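Local atomic coordinates of avirulence protein AvrP123 (PDB entry 5VJJ), a protein that is a zinc-binding effector of the flax rust fungus, possibly active in the host nucleus and recognised by the flax resistance protein P. Residues Leu37-Tyr43 against Gly75-His81. Sequence-based numbering, arbitrary orientation.
With ZN (zinc ion), chain E.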
# COMPACT_ATOMS: atom_id res chain seq x y z
N LEU A 37 0.68 10.69 10.88
CA LEU A 37 1.81 10.28 11.69
C LEU A 37 1.52 10.52 13.17
O LEU A 37 0.81 11.45 13.55
CB LEU A 37 3.07 11.04 11.28
CG LEU A 37 3.36 11.05 9.78
CD1 LEU A 37 4.54 11.96 9.46
CD2 LEU A 37 3.60 9.64 9.25
N ASN A 38 2.10 9.66 14.01
CA ASN A 38 1.98 9.77 15.46
C ASN A 38 3.38 9.65 16.07
O ASN A 38 3.90 8.54 16.21
CB ASN A 38 1.03 8.72 16.03
CG ASN A 38 -0.38 8.88 15.51
OD1 ASN A 38 -0.97 7.93 14.98
ND2 ASN A 38 -0.94 10.07 15.66
N CYS A 39 3.97 10.78 16.40
CA CYS A 39 5.20 10.86 17.15
C CYS A 39 4.92 11.51 18.50
O CYS A 39 3.90 12.19 18.67
CB CYS A 39 6.25 11.67 16.38
SG CYS A 39 6.03 13.46 16.41
N PRO A 40 5.79 11.32 19.50
CA PRO A 40 5.48 11.84 20.84
C PRO A 40 5.36 13.36 20.91
O PRO A 40 4.97 13.87 21.96
CB PRO A 40 6.66 11.34 21.69
CG PRO A 40 7.76 11.14 20.73
CD PRO A 40 7.12 10.69 19.45
N CYS A 41 5.68 14.09 19.83
CA CYS A 41 5.55 15.53 19.80
C CYS A 41 4.40 15.94 18.87
O CYS A 41 3.62 15.10 18.41
CB CYS A 41 6.87 16.18 19.37
SG CYS A 41 7.19 16.12 17.59
N ASP A 42 4.32 17.24 18.59
CA ASP A 42 3.23 17.81 17.81
C ASP A 42 3.57 17.96 16.33
O ASP A 42 2.92 18.74 15.63
CB ASP A 42 2.83 19.17 18.39
CG ASP A 42 2.08 19.05 19.71
OD1 ASP A 42 1.15 18.22 19.79
OD2 ASP A 42 2.43 19.77 20.66
N TYR A 43 4.58 17.24 15.85
CA TYR A 43 4.97 17.37 14.45
C TYR A 43 3.82 16.97 13.52
O TYR A 43 3.09 16.01 13.79
CB TYR A 43 6.20 16.52 14.16
CG TYR A 43 6.53 16.41 12.69
CD1 TYR A 43 6.05 15.35 11.92
CD2 TYR A 43 7.31 17.38 12.06
CE1 TYR A 43 6.35 15.25 10.57
CE2 TYR A 43 7.61 17.29 10.71
CZ TYR A 43 7.12 16.22 9.97
OH TYR A 43 7.42 16.13 8.64
N GLY A 75 5.95 5.87 16.09
CA GLY A 75 7.22 5.63 16.74
C GLY A 75 7.77 6.92 17.32
O GLY A 75 7.05 7.90 17.51
N THR A 76 9.08 6.90 17.59
CA THR A 76 9.74 8.06 18.17
C THR A 76 9.85 9.17 17.14
O THR A 76 9.59 8.98 15.95
CB THR A 76 11.12 7.69 18.70
OG1 THR A 76 11.99 7.38 17.59
CG2 THR A 76 11.05 6.49 19.63
N CYS A 77 10.26 10.35 17.61
CA CYS A 77 10.47 11.47 16.71
C CYS A 77 11.57 11.19 15.70
O CYS A 77 11.50 11.65 14.56
CB CYS A 77 10.79 12.73 17.52
SG CYS A 77 9.39 13.36 18.47
N GLN A 78 12.59 10.42 16.10
CA GLN A 78 13.67 10.09 15.18
C GLN A 78 13.21 9.13 14.09
O GLN A 78 13.67 9.21 12.94
CB GLN A 78 14.85 9.50 15.95
CG GLN A 78 16.05 9.11 15.09
CD GLN A 78 16.66 10.30 14.37
OE1 GLN A 78 16.44 11.45 14.75
NE2 GLN A 78 17.42 10.02 13.32
N GLN A 79 12.30 8.21 14.42
CA GLN A 79 11.83 7.22 13.46
C GLN A 79 10.84 7.82 12.47
O GLN A 79 10.93 7.56 11.26
CB GLN A 79 11.20 6.04 14.20
CG GLN A 79 12.17 5.33 15.14
CD GLN A 79 11.47 4.49 16.19
OE1 GLN A 79 10.48 4.92 16.78
NE2 GLN A 79 11.98 3.28 16.42
N VAL A 80 9.89 8.63 12.94
CA VAL A 80 8.86 9.18 12.06
C VAL A 80 9.43 10.30 11.19
O VAL A 80 9.26 10.29 9.97
CB VAL A 80 7.66 9.66 12.89
CG1 VAL A 80 6.67 10.42 12.02
CG2 VAL A 80 6.96 8.48 13.55
N HIS A 81 10.08 11.29 11.80
CA HIS A 81 10.55 12.48 11.10
C HIS A 81 12.01 12.74 11.43
O HIS A 81 12.33 13.54 12.32
CB HIS A 81 9.69 13.70 11.45
CG HIS A 81 9.31 13.77 12.90
ND1 HIS A 81 10.02 14.51 13.82
CD2 HIS A 81 8.29 13.20 13.58
CE1 HIS A 81 9.45 14.39 15.00
NE2 HIS A 81 8.40 13.60 14.89
ZN ZN E . 8.24 14.21 16.70
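Cys-39 SG (chi1 77°) and His-81 CG (chi1 40°) each lie between their own backbone N and carbonyl carbon, and these torsions bring the sulfur and the ring to the same zinc ion. The metal is held by Cys-39 SG at 2.4 Å and by His-81 NE2, with Cys-41 SG and Cys-77 SG completing a four-ligand shell. Weak N-H bonds reach the loop sulfurs, Cys-41 N to Cys-39 SG and Tyr-43 N to Cys-41 SG, and may temper their negative charge. The imidazole of His-81 is sandwiched. Cys-77 O sits over one face; on the other the Tyr-43 and His-81 rings form an offset stack, centroids 4.3 Å apart, which probably limits the tilt of the imidazole. Pro-40 CG packs on Cys-77 SG at 3.6 Å, and Leu-37 CD1 meets Val-80 CG1 at 3.7 Å. A weak bond from Gly-75 N to Asn-38 O ties the backbones. At the helix start, Thr-76 and Gln-79 form a capping box: Gln-79 OE1 accepts from Thr-76 N, and Gln-79 N donates to Thr-76 OG1. Leu-37 also touches Cys-47 of the next zinc site. Two loop cysteines, Cys-77 in the helical turn and His-81 just after it make a three-cysteine, one-histidine site of zinc-finger type.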